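Local coordinates for entry-fusion complex associated protein OPG083 (Vaccinia virus, PDB 6CJ6) that forms part of the poxvirus entry-fusion complex, which merges viral and cellular membranes and opens a pore that lets the virion core into the host cytoplasm, at residues 51-56 and 139-144; 60-65 and 145-150; 35-40 and 120-125. One frame throughout, in Å; residues are numbered along the deposited sequence.

Interaction 1 of 3, residues 51-56 and 139-144. With PDO (1,3-propandiol), chain B; MOH (methanol), chain C.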
ATOM      1  N   ILE A  51       6.533   8.978  -4.845  1.00 38.02           N
ATOM      2  CA  ILE A  51       6.424   7.867  -5.783  1.00 34.72           C
ATOM      3  C   ILE A  51       7.823   7.339  -6.059  1.00 35.80           C
ATOM      4  O   ILE A  51       8.713   8.099  -6.460  1.00 32.72           O
ATOM      5  CB  ILE A  51       5.724   8.300  -7.080  1.00 37.42           C
ATOM      6  CG1 ILE A  51       4.415   9.020  -6.751  1.00 34.26           C
ATOM      7  CG2 ILE A  51       5.466   7.093  -7.973  1.00 38.58           C
ATOM      8  CD1 ILE A  51       3.842   9.809  -7.902  1.00 37.50           C
ATOM      9  N   THR A  52       8.020   6.040  -5.835  1.00 36.16           N
ATOM     10  CA  THR A  52       9.306   5.390  -6.041  1.00 35.86           C
ATOM     11  C   THR A  52       9.085   4.025  -6.675  1.00 38.44           C
ATOM     12  O   THR A  52       8.053   3.383  -6.466  1.00 35.88           O
ATOM     13  CB  THR A  52      10.049   5.176  -4.717  1.00 39.16           C
ATOM     14  OG1 THR A  52       9.222   4.410  -3.829  1.00 27.59           O
ATOM     15  CG2 THR A  52      10.403   6.509  -4.070  1.00 39.25           C
ATOM     16  N   ASN A  53      10.072   3.586  -7.447  1.00 30.58           N
ATOM     17  CA  ASN A  53      10.077   2.250  -8.019  1.00 38.11           C
ATOM     18  C   ASN A  53      11.016   1.364  -7.214  1.00 39.21           C
ATOM     19  O   ASN A  53      12.112   1.782  -6.831  1.00 40.77           O
ATOM     20  CB  ASN A  53      10.513   2.282  -9.483  1.00 41.33           C
ATOM     21  CG  ASN A  53       9.516   3.003 -10.370  1.00 44.35           C
ATOM     22  OD1 ASN A  53       8.588   2.395 -10.903  1.00 41.09           O
ATOM     23  ND2 ASN A  53       9.703   4.306 -10.529  1.00 53.76           N
ATOM     24  N   LYS A  54      10.569   0.139  -6.949  1.00 39.47           N
ATOM     25  CA  LYS A  54      11.346  -0.830  -6.190  1.00 44.54           C
ATOM     26  C   LYS A  54      10.838  -2.217  -6.547  1.00 41.16           C
ATOM     27  O   LYS A  54      10.400  -2.974  -5.674  1.00 48.14           O
ATOM     28  CB  LYS A  54      11.194  -0.574  -4.690  1.00 44.77           C
ATOM     29  CG  LYS A  54      12.493  -0.644  -3.902  1.00 44.98           C
ATOM     30  CD  LYS A  54      12.301  -0.210  -2.451  1.00 49.28           C
ATOM     31  CE  LYS A  54      12.323   1.309  -2.289  1.00 54.54           C
ATOM     32  NZ  LYS A  54      11.094   1.990  -2.791  1.00 41.93           N
ATOM     33  N   CYS A  55      10.883  -2.550  -7.832  1.00 39.60           N
ATOM     34  CA  CYS A  55      10.230  -3.751  -8.317  1.00 44.23           C
ATOM     35  C   CYS A  55      11.047  -4.995  -7.997  1.00 46.71           C
ATOM     36  O   CYS A  55      12.251  -4.938  -7.734  1.00 55.68           O
ATOM     37  CB  CYS A  55       9.982  -3.662  -9.819  1.00 42.68           C
ATOM     38  SG  CYS A  55       9.531  -2.012 -10.361  1.00 47.65           S
ATOM     39  N   MET A  56      10.367  -6.137  -8.032  1.00 45.19           N
ATOM     40  CA  MET A  56      10.969  -7.406  -7.667  1.00 51.96           C
ATOM     41  C   MET A  56      10.451  -8.499  -8.589  1.00 53.26           C
ATOM     42  O   MET A  56       9.665  -8.252  -9.511  1.00 45.63           O
ATOM     43  CB  MET A  56      10.737  -7.723  -6.187  1.00 54.55           C
ATOM     44  CG  MET A  56       9.461  -7.138  -5.623  1.00 45.60           C
ATOM     45  SD  MET A  56       9.569  -7.051  -3.832  1.00 58.78           S
ATOM     46  CE  MET A  56      11.106  -6.149  -3.650  1.00 47.66           C
ATOM     47  N   ILE A 139       4.007   5.994  -2.205  1.00 28.06           N
ATOM     48  CA  ILE A 139       3.493   4.977  -3.115  1.00 22.53           C
ATOM     49  C   ILE A 139       4.686   4.329  -3.805  1.00 28.25           C
ATOM     50  O   ILE A 139       5.472   5.013  -4.475  1.00 30.17           O
ATOM     51  CB  ILE A 139       2.505   5.571  -4.134  1.00 21.97           C
ATOM     52  CG1 ILE A 139       1.097   5.656  -3.538  1.00 39.45           C
ATOM     53  CG2 ILE A 139       2.464   4.740  -5.402  1.00 25.00           C
ATOM     54  CD1 ILE A 139       0.903   6.759  -2.533  1.00 32.69           C
ATOM     55  N   VAL A 140       4.831   3.017  -3.637  1.00 27.76           N
ATOM     56  CA  VAL A 140       5.963   2.278  -4.185  1.00 29.70           C
ATOM     57  C   VAL A 140       5.466   1.337  -5.273  1.00 29.62           C
ATOM     58  O   VAL A 140       4.530   0.558  -5.056  1.00 33.78           O
ATOM     59  CB  VAL A 140       6.748   1.531  -3.091  1.00 35.78           C
ATOM     60  CG1 VAL A 140       5.822   0.684  -2.235  1.00 35.51           C
ATOM     61  CG2 VAL A 140       7.843   0.676  -3.711  1.00 37.24           C
ATOM     62  N   ASN A 141       6.083   1.423  -6.449  1.00 32.18           N
ATOM     63  CA  ASN A 141       5.794   0.519  -7.552  1.00 35.54           C
ATOM     64  C   ASN A 141       6.694  -0.702  -7.429  1.00 37.59           C
ATOM     65  O   ASN A 141       7.921  -0.567  -7.379  1.00 37.41           O
ATOM     66  CB  ASN A 141       6.067   1.208  -8.887  1.00 29.66           C
ATOM     67  CG  ASN A 141       5.921   0.265 -10.067  1.00 37.02           C
ATOM     68  OD1 ASN A 141       5.042  -0.599 -10.075  1.00 34.62           O
ATOM     69  ND2 ASN A 141       6.793   0.411 -11.060  1.00 31.83           N
ATOM     70  N   THR A 142       6.095  -1.892  -7.388  1.00 33.02           N
ATOM     71  CA  THR A 142       6.869  -3.126  -7.407  1.00 37.34           C
ATOM     72  C   THR A 142       6.829  -3.828  -8.759  1.00 32.72           C
ATOM     73  O   THR A 142       7.113  -5.027  -8.835  1.00 38.77           O
ATOM     74  CB  THR A 142       6.452  -4.077  -6.285  1.00 37.01           C
ATOM     75  OG1 THR A 142       5.037  -4.304  -6.342  1.00 26.06           O
ATOM     76  CG2 THR A 142       6.859  -3.509  -4.930  1.00 34.86           C
ATOM     77  N   GLY A 143       6.496  -3.106  -9.827  1.00 39.08           N
ATOM     78  CA  GLY A 143       6.551  -3.679 -11.156  1.00 37.85           C
ATOM     79  C   GLY A 143       5.576  -4.800 -11.413  1.00 36.46           C
ATOM     80  O   GLY A 143       5.777  -5.584 -12.343  1.00 39.90           O
ATOM     81  N   SER A 144       4.523  -4.904 -10.612  1.00 30.91           N
ATOM     82  CA  SER A 144       3.469  -5.882 -10.824  1.00 31.24           C
ATOM     83  C   SER A 144       2.132  -5.171 -10.733  1.00 29.43           C
ATOM     84  O   SER A 144       1.898  -4.403  -9.795  1.00 30.03           O
ATOM     85  CB  SER A 144       3.533  -6.986  -9.771  1.00 31.81           C
ATOM     86  OG  SER A 144       2.300  -7.662  -9.673  1.00 34.84           O
TER
HETATM   87  C1  PDO B 225      11.988   5.286  -0.200  1.00 54.08           C
HETATM   88  O1  PDO B 225      11.136   4.778  -1.127  1.00 48.90           O
HETATM   89  C2  PDO B 225      12.946   4.360   0.409  1.00 61.48           C
HETATM   90  C3  PDO B 225      12.762   4.192   1.876  1.00 54.22           C
HETATM   91  O3  PDO B 225      12.997   5.419   2.384  1.00 56.04           O
HETATM   92  C   MOH C 241       3.641  -3.343  -3.866  1.00 34.54           C
HETATM   93  O   MOH C 241       3.106  -2.446  -4.818  1.00 41.92           O

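Interaction 2 of 3, residues 60-65 and 145-150. Unlike the reference sequence in segment 145-150: A147 (reference Arg). With MOH (methanol), chain C.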
ATOM      1  N   ARG A  60       3.929 -12.642  -5.427  1.00 36.50           N
ATOM      2  CA  ARG A  60       3.709 -13.409  -4.203  1.00 33.89           C
ATOM      3  C   ARG A  60       4.610 -12.921  -3.077  1.00 32.46           C
ATOM      4  O   ARG A  60       4.179 -12.836  -1.921  1.00 30.88           O
ATOM      5  CB  ARG A  60       3.936 -14.901  -4.456  1.00 35.12           C
ATOM      6  CG  ARG A  60       2.765 -15.633  -5.097  1.00 33.32           C
ATOM      7  CD  ARG A  60       1.623 -15.880  -4.111  1.00 37.46           C
ATOM      8  NE  ARG A  60       2.083 -16.419  -2.836  1.00 39.33           N
ATOM      9  CZ  ARG A  60       1.808 -15.883  -1.652  1.00 31.70           C
ATOM     10  NH1 ARG A  60       1.058 -14.796  -1.570  1.00 31.97           N
ATOM     11  NH2 ARG A  60       2.272 -16.446  -0.543  1.00 38.93           N
ATOM     12  N   LEU A  61       5.869 -12.604  -3.392  1.00 31.23           N
ATOM     13  CA  LEU A  61       6.764 -12.053  -2.378  1.00 30.08           C
ATOM     14  C   LEU A  61       6.300 -10.674  -1.934  1.00 27.10           C
ATOM     15  O   LEU A  61       6.398 -10.330  -0.750  1.00 32.99           O
ATOM     16  CB  LEU A  61       8.192 -11.992  -2.917  1.00 30.95           C
ATOM     17  CG  LEU A  61       9.234 -11.233  -2.094  1.00 39.23           C
ATOM     18  CD1 LEU A  61       9.366 -11.826  -0.698  1.00 37.02           C
ATOM     19  CD2 LEU A  61      10.577 -11.229  -2.815  1.00 35.64           C
ATOM     20  N   SER A  62       5.800  -9.870  -2.874  1.00 33.55           N
ATOM     21  CA  SER A  62       5.268  -8.559  -2.527  1.00 32.53           C
ATOM     22  C   SER A  62       4.113  -8.697  -1.544  1.00 26.77           C
ATOM     23  O   SER A  62       4.140  -8.127  -0.448  1.00 27.90           O
ATOM     24  CB  SER A  62       4.816  -7.832  -3.796  1.00 34.67           C
ATOM     25  OG  SER A  62       5.891  -7.656  -4.701  1.00 30.07           O
ATOM     26  N   PHE A  63       3.101  -9.485  -1.913  1.00 28.10           N
ATOM     27  CA  PHE A  63       1.936  -9.662  -1.052  1.00 31.87           C
ATOM     28  C   PHE A  63       2.299 -10.273   0.297  1.00 25.58           C
ATOM     29  O   PHE A  63       1.638  -9.990   1.300  1.00 26.92           O
ATOM     30  CB  PHE A  63       0.879 -10.504  -1.764  1.00 26.76           C
ATOM     31  CG  PHE A  63      -0.058  -9.700  -2.618  1.00 32.21           C
ATOM     32  CD1 PHE A  63      -1.095  -8.984  -2.040  1.00 25.22           C
ATOM     33  CD2 PHE A  63       0.092  -9.664  -3.994  1.00 29.66           C
ATOM     34  CE1 PHE A  63      -1.964  -8.247  -2.820  1.00 20.28           C
ATOM     35  CE2 PHE A  63      -0.773  -8.925  -4.779  1.00 29.21           C
ATOM     36  CZ  PHE A  63      -1.803  -8.215  -4.187  1.00 26.86           C
ATOM     37  N   THR A  64       3.340 -11.106   0.349  1.00 32.40           N
ATOM     38  CA  THR A  64       3.732 -11.709   1.621  1.00 35.15           C
ATOM     39  C   THR A  64       4.224 -10.653   2.606  1.00 28.97           C
ATOM     40  O   THR A  64       3.715 -10.556   3.729  1.00 38.52           O
ATOM     41  CB  THR A  64       4.783 -12.798   1.397  1.00 32.66           C
ATOM     42  OG1 THR A  64       4.208 -13.864   0.634  1.00 30.51           O
ATOM     43  CG2 THR A  64       5.263 -13.350   2.726  1.00 33.17           C
ATOM     44  N   LEU A  65       5.210  -9.846   2.203  1.00 28.44           N
ATOM     45  CA  LEU A  65       5.659  -8.747   3.052  1.00 35.03           C
ATOM     46  C   LEU A  65       4.582  -7.678   3.188  1.00 33.97           C
ATOM     47  O   LEU A  65       4.504  -6.999   4.219  1.00 28.02           O
ATOM     48  CB  LEU A  65       6.935  -8.131   2.479  1.00 36.25           C
ATOM     49  CG  LEU A  65       8.134  -9.059   2.280  1.00 42.36           C
ATOM     50  CD1 LEU A  65       9.231  -8.349   1.504  1.00 48.05           C
ATOM     51  CD2 LEU A  65       8.658  -9.549   3.616  1.00 44.58           C
ATOM     52  N   ALA A 145       1.260  -5.419 -11.710  1.00 28.95           N
ATOM     53  CA  ALA A 145      -0.072  -4.830 -11.665  1.00 28.84           C
ATOM     54  C   ALA A 145      -0.872  -5.371 -10.487  1.00 30.38           C
ATOM     55  O   ALA A 145      -1.631  -4.632  -9.850  1.00 28.32           O
ATOM     56  CB  ALA A 145      -0.805  -5.080 -12.981  1.00 35.84           C
ATOM     57  N   GLU A 146      -0.713  -6.659 -10.176  1.00 23.33           N
ATOM     58  CA  GLU A 146      -1.491  -7.241  -9.087  1.00 24.93           C
ATOM     59  C   GLU A 146      -0.989  -6.766  -7.729  1.00 20.67           C
ATOM     60  O   GLU A 146      -1.790  -6.511  -6.820  1.00 21.31           O
ATOM     61  CB  GLU A 146      -1.530  -8.772  -9.186  1.00 32.23           C
ATOM     62  CG  GLU A 146      -0.260  -9.428  -9.709  1.00 33.49           C
ATOM     63  CD  GLU A 146      -0.153  -9.397 -11.229  1.00 35.94           C
ATOM     64  OE1 GLU A 146      -0.999 -10.015 -11.907  1.00 39.43           O
ATOM     65  OE2 GLU A 146       0.776  -8.743 -11.745  1.00 38.37           O
ATOM     66  N   ALA A 147       0.330  -6.622  -7.572  1.00 21.55           N
ATOM     67  CA  ALA A 147       0.863  -6.110  -6.311  1.00 23.62           C
ATOM     68  C   ALA A 147       0.530  -4.635  -6.125  1.00 25.66           C
ATOM     69  O   ALA A 147       0.193  -4.208  -5.015  1.00 26.85           O
ATOM     70  CB  ALA A 147       2.372  -6.343  -6.231  1.00 24.17           C
ATOM     71  N   ASN A 148       0.622  -3.839  -7.195  1.00 27.60           N
ATOM     72  CA  ASN A 148       0.205  -2.442  -7.109  1.00 28.29           C
ATOM     73  C   ASN A 148      -1.270  -2.333  -6.738  1.00 26.64           C
ATOM     74  O   ASN A 148      -1.673  -1.409  -6.021  1.00 23.59           O
ATOM     75  CB  ASN A 148       0.468  -1.722  -8.431  1.00 27.16           C
ATOM     76  CG  ASN A 148       1.941  -1.457  -8.679  1.00 26.66           C
ATOM     77  OD1 ASN A 148       2.762  -1.522  -7.765  1.00 27.04           O
ATOM     78  ND2 ASN A 148       2.277  -1.133  -9.922  1.00 27.05           N
ATOM     79  N   CYS A 149      -2.092  -3.264  -7.231  1.00 25.40           N
ATOM     80  CA  CYS A 149      -3.491  -3.310  -6.818  1.00 28.60           C
ATOM     81  C   CYS A 149      -3.614  -3.555  -5.322  1.00 21.94           C
ATOM     82  O   CYS A 149      -4.493  -2.986  -4.661  1.00 22.57           O
ATOM     83  CB  CYS A 149      -4.224  -4.408  -7.586  1.00 29.85           C
ATOM     84  SG  CYS A 149      -5.771  -4.947  -6.820  1.00 38.14           S
ATOM     85  N   GLY A 150      -2.749  -4.406  -4.771  1.00 23.01           N
ATOM     86  CA  GLY A 150      -2.794  -4.660  -3.342  1.00 27.79           C
ATOM     87  C   GLY A 150      -2.443  -3.431  -2.528  1.00 22.62           C
ATOM     88  O   GLY A 150      -3.109  -3.119  -1.538  1.00 24.23           O
TER
HETATM   89  C   MOH C 241       3.641  -3.343  -3.866  1.00 34.54           C
HETATM   90  O   MOH C 241       3.106  -2.446  -4.818  1.00 41.92           O

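Interaction 3 of 3, residues 35-40 and 120-125. With MOH (methanol), chain D; EDO (1,2-ethanediol), chain P.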
ATOM      1  N   ILE A  35       6.079  -3.094 -15.180  1.00 48.42           N
ATOM      2  CA  ILE A  35       5.027  -2.085 -15.181  1.00 41.74           C
ATOM      3  C   ILE A  35       5.515  -0.879 -14.391  1.00 34.01           C
ATOM      4  O   ILE A  35       6.383  -0.989 -13.520  1.00 31.44           O
ATOM      5  CB  ILE A  35       3.697  -2.647 -14.619  1.00 40.08           C
ATOM      6  CG1 ILE A  35       2.500  -1.923 -15.238  1.00 44.46           C
ATOM      7  CG2 ILE A  35       3.658  -2.533 -13.103  1.00 34.45           C
ATOM      8  CD1 ILE A  35       1.160  -2.464 -14.795  1.00 48.37           C
ATOM      9  N   HIS A  36       4.960   0.288 -14.714  1.00 38.25           N
ATOM     10  CA  HIS A  36       5.311   1.531 -14.044  1.00 34.25           C
ATOM     11  C   HIS A  36       4.048   2.297 -13.681  1.00 31.62           C
ATOM     12  O   HIS A  36       3.007   2.158 -14.329  1.00 33.97           O
ATOM     13  CB  HIS A  36       6.200   2.415 -14.922  1.00 36.91           C
ATOM     14  CG  HIS A  36       7.563   1.848 -15.162  1.00 41.15           C
ATOM     15  ND1 HIS A  36       7.835   0.976 -16.194  1.00 51.17           N
ATOM     16  CD2 HIS A  36       8.730   2.022 -14.497  1.00 43.41           C
ATOM     17  CE1 HIS A  36       9.114   0.640 -16.157  1.00 51.45           C
ATOM     18  NE2 HIS A  36       9.678   1.262 -15.136  1.00 54.75           N
ATOM     19  N   ILE A  37       4.152   3.105 -12.629  1.00 32.39           N
ATOM     20  CA  ILE A  37       3.056   3.974 -12.211  1.00 32.25           C
ATOM     21  C   ILE A  37       3.133   5.247 -13.046  1.00 29.99           C
ATOM     22  O   ILE A  37       4.086   6.021 -12.925  1.00 32.90           O
ATOM     23  CB  ILE A  37       3.130   4.292 -10.716  1.00 32.03           C
ATOM     24  CG1 ILE A  37       3.119   3.004  -9.893  1.00 34.56           C
ATOM     25  CG2 ILE A  37       1.974   5.195 -10.310  1.00 41.24           C
ATOM     26  CD1 ILE A  37       1.861   2.192 -10.055  1.00 31.69           C
ATOM     27  N   GLY A  38       2.136   5.465 -13.895  1.00 27.11           N
ATOM     28  CA  GLY A  38       2.158   6.622 -14.766  1.00 31.14           C
ATOM     29  C   GLY A  38       0.957   7.527 -14.600  1.00 31.97           C
ATOM     30  O   GLY A  38       0.750   8.443 -15.399  1.00 28.48           O
ATOM     31  N   GLU A  39       0.164   7.294 -13.558  1.00 32.54           N
ATOM     32  CA  GLU A  39      -1.097   8.008 -13.416  1.00 27.86           C
ATOM     33  C   GLU A  39      -1.665   7.803 -12.018  1.00 36.36           C
ATOM     34  O   GLU A  39      -1.957   6.670 -11.618  1.00 31.75           O
ATOM     35  CB  GLU A  39      -2.073   7.509 -14.481  1.00 33.34           C
ATOM     36  CG  GLU A  39      -3.384   8.248 -14.579  1.00 36.60           C
ATOM     37  CD  GLU A  39      -4.178   7.812 -15.796  1.00 44.56           C
ATOM     38  OE1 GLU A  39      -3.615   7.845 -16.912  1.00 42.52           O
ATOM     39  OE2 GLU A  39      -5.353   7.415 -15.637  1.00 43.63           O
ATOM     40  N   VAL A  40      -1.818   8.887 -11.265  1.00 26.91           N
ATOM     41  CA  VAL A  40      -2.357   8.844  -9.912  1.00 24.92           C
ATOM     42  C   VAL A  40      -3.632   9.671  -9.883  1.00 31.94           C
ATOM     43  O   VAL A  40      -3.631  10.835 -10.299  1.00 27.44           O
ATOM     44  CB  VAL A  40      -1.341   9.369  -8.881  1.00 31.73           C
ATOM     45  CG1 VAL A  40      -1.961   9.388  -7.490  1.00 31.80           C
ATOM     46  CG2 VAL A  40      -0.082   8.523  -8.897  1.00 27.78           C
ATOM     47  N   GLN A 120       0.417   1.794 -15.351  1.00 30.55           N
ATOM     48  CA  GLN A 120      -0.654   1.512 -14.405  1.00 36.77           C
ATOM     49  C   GLN A 120      -1.151   2.814 -13.795  1.00 31.23           C
ATOM     50  O   GLN A 120      -0.349   3.674 -13.417  1.00 30.37           O
ATOM     51  CB  GLN A 120      -0.164   0.565 -13.301  1.00 33.71           C
ATOM     52  CG  GLN A 120      -1.164   0.315 -12.177  1.00 37.92           C
ATOM     53  CD  GLN A 120      -1.001  -1.056 -11.548  1.00 34.78           C
ATOM     54  OE1 GLN A 120       0.094  -1.618 -11.538  1.00 31.64           O
ATOM     55  NE2 GLN A 120      -2.097  -1.610 -11.034  1.00 31.61           N
ATOM     56  N   LYS A 121      -2.472   2.958 -13.713  1.00 28.65           N
ATOM     57  CA  LYS A 121      -3.097   4.035 -12.960  1.00 35.09           C
ATOM     58  C   LYS A 121      -3.305   3.564 -11.527  1.00 35.65           C
ATOM     59  O   LYS A 121      -3.616   2.395 -11.287  1.00 38.16           O
ATOM     60  CB  LYS A 121      -4.447   4.400 -13.584  1.00 28.92           C
ATOM     61  CG  LYS A 121      -5.230   5.472 -12.837  1.00 43.37           C
ATOM     62  CD  LYS A 121      -6.480   4.907 -12.169  1.00 41.43           C
ATOM     63  CE  LYS A 121      -7.482   4.411 -13.198  1.00 45.13           C
ATOM     64  NZ  LYS A 121      -8.718   3.872 -12.567  1.00 52.34           N
ATOM     65  N   LEU A 122      -3.119   4.474 -10.572  1.00 28.69           N
ATOM     66  CA  LEU A 122      -3.270   4.152  -9.159  1.00 29.48           C
ATOM     67  C   LEU A 122      -4.182   5.173  -8.494  1.00 32.26           C
ATOM     68  O   LEU A 122      -3.956   6.382  -8.614  1.00 25.03           O
ATOM     69  CB  LEU A 122      -1.910   4.115  -8.456  1.00 28.27           C
ATOM     70  CG  LEU A 122      -1.799   3.030  -7.382  1.00 39.50           C
ATOM     71  CD1 LEU A 122      -2.178   1.683  -7.973  1.00 35.53           C
ATOM     72  CD2 LEU A 122      -0.399   2.977  -6.802  1.00 40.59           C
ATOM     73  N   ASP A 123      -5.202   4.683  -7.792  1.00 29.82           N
ATOM     74  CA  ASP A 123      -6.190   5.521  -7.117  1.00 30.98           C
ATOM     75  C   ASP A 123      -5.849   5.545  -5.629  1.00 28.75           C
ATOM     76  O   ASP A 123      -5.896   4.509  -4.960  1.00 35.48           O
ATOM     77  CB  ASP A 123      -7.590   4.956  -7.350  1.00 30.32           C
ATOM     78  CG  ASP A 123      -8.691   5.816  -6.749  1.00 32.12           C
ATOM     79  OD1 ASP A 123      -8.386   6.860  -6.136  1.00 31.35           O
ATOM     80  OD2 ASP A 123      -9.874   5.443  -6.894  1.00 36.03           O
ATOM     81  N   ILE A 124      -5.511   6.726  -5.112  1.00 28.92           N
ATOM     82  CA  ILE A 124      -5.112   6.850  -3.716  1.00 27.94           C
ATOM     83  C   ILE A 124      -6.295   7.283  -2.860  1.00 25.88           C
ATOM     84  O   ILE A 124      -6.143   7.538  -1.662  1.00 25.86           O
ATOM     85  CB  ILE A 124      -3.913   7.798  -3.534  1.00 30.75           C
ATOM     86  CG1 ILE A 124      -4.299   9.232  -3.905  1.00 27.82           C
ATOM     87  CG2 ILE A 124      -2.713   7.327  -4.350  1.00 35.50           C
ATOM     88  CD1 ILE A 124      -3.239  10.233  -3.551  1.00 32.73           C
ATOM     89  N   GLY A 125      -7.477   7.368  -3.462  1.00 20.21           N
ATOM     90  CA  GLY A 125      -8.654   7.771  -2.716  1.00 28.40           C
ATOM     91  C   GLY A 125      -8.635   9.228  -2.297  1.00 26.89           C
ATOM     92  O   GLY A 125      -8.692  10.121  -3.144  1.00 30.37           O
TER
HETATM   93  C   MOH D 240       0.972   7.960 -18.460  1.00 39.83           C
HETATM   94  O   MOH D 240       2.253   8.267 -17.949  1.00 39.69           O
HETATM   95  C1  EDO P 212      13.793   0.596 -12.594  1.00 62.98           C
HETATM   96  O1  EDO P 212      13.828   0.682 -11.165  1.00 58.89           O
HETATM   97  C2  EDO P 212      12.367   0.820 -13.082  1.00 60.64           C
HETATM   98  O2  EDO P 212      12.369   0.978 -14.506  1.00 55.48           O

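Interaction 1 of 3, residues 51-56 and 139-144
T52 and K54 bond through their backbones to I139 and N141 in three steps: T52 N to I139 O, T52 O from N141 N at 2.8 Å, and K54 N to N141 O at 2.8 Å. I51 CA and V140 CA add CA-H...O contacts to I139 O and T52 O. Among side chains, N141 ND2 donates to N53 OD1 over 2.7 Å, almost straight at 176° and in the N53 carbonyl plane, although the two amide planes stand 83° apart. This ND2 reaches I35 O, while N141 OD1 receives N148 ND2 and, from above its carbonyl plane, G143 N at 2.9 Å. That last bond closes an Asx turn at the end of the central strand of a parallel three-stranded sheet, 5-6, 133-141 and 47-53, with 51-53 on an outermost strand. Beyond the strands, C55 packs CB against T142 O at 3.3 Å and lays SG beside G143 N; a disulfide ties this sulfur to C33. On the sheet face of T52 and V140, the K54 chain, bent at chi3 and chi4, crosses the V140 side chain at about a right angle, NZ nearest CG2 and donating to O1 of a bound 1,3-propanediol at 3.2 Å.

Interaction 2 of 3, residues 60-65 and 145-150
The ring of F63 meets the helix of residues 145-150 with its far end: E146 O lies at the edge, near the ring plane, 3.1 Å from CZ, while A147 CA and G150 CA approach obliquely, at 3.6 Å from CE2 and 3.7 Å from CE1. CG of F63 lies beside the backbone N (chi1 -87°), and from there the ring extends across the gap between the helices. G150 brings no side chain to this spot, so the ring can settle against its backbone. Outside the pair, E104 and C107 of helix 102-113 also touch F63. Helices 59-74 and 145-158 run here nearly parallel, 15° between their directions and 9.4 Å apart at the axes, as neighbours in the helical layer that packs against the sheets of this L1R/F9L-family protein. Small residues line the second point of contact, where S62 CB meets A147 CB at 3.8 Å; the alanine differs from the arginine of the reference sequence. T142 and M56 lie next to these two residues. The carbon C of a bound methanol (chain C) lies 4.0 Å from A147 CB. CB of E146 comes within 4.5 Å of F63 CE2, but its carboxylate leads away and bonds through OE2 to S144 OG, the N-cap of its own helix.

Interaction 3 of 3, residues 35-40 and 120-125
L122 N donates to E39 O at 2.7 Å and Q120 N to H36 O at 2.8 Å, the two shorter of the three backbone bonds that join these parallel strands; G38 N to Q120 O is the third. Strand 119-127 is central in a parallel three-stranded sheet, with 36-41 and 43-44 as its outer strands. K121 CA and V40 CA add CA-H...O contacts to E39 O and L122 O. The side-chain amide of Q120 is buried and held at both ends by helix 145-158: OE1 accepts from N148 ND2, and NE2 donates to A145 O. CG anti to the backbone N (chi1 174°) and an extended chain carry it there. I35 CD1 packs on this glutamine, 3.6 Å from CB and 3.5 Å from OE1. Q120 and K121 also line the site of a bound 2-(2-methoxyethoxy)ethanol, probably picked up from the crystallisation liquor.

On the face of I37, V40, Q120 and L122, I37 CD1 bridges Q120 CG and L122 CD2, at 4.1 and 4.0 Å; N141 and N148 touch the same isoleucine. The opposite face carries E39 and K121, which meet through the carboxylate oxygen OE2 and the methylene CG rather than through their charges, for the lysine chain bends at chi2 and chi3 and leads its amine away. Farther along, V40 CG1 rests against I124 CG2 at 3.8 Å.

Overall arrangement
Interactions 1 and 3 are both partly buried pairings of parallel strands, each between the central and an outer strand of its own three-stranded sheet; backbone hydrogen bonds carry them, and both have exposed residues. Interaction 2 is a buried helix pair with bonds inside each helix and an aromatic ring against helix backbone and small side chains between them; none of its touching residues is exposed, and it buries less surface than either strand pair. All three alternate along the chain, and both strands of interaction 1 run on into the two helices of interaction 2. The side-chain amides of N141, N148 and Q120, all buried, join the three contacts.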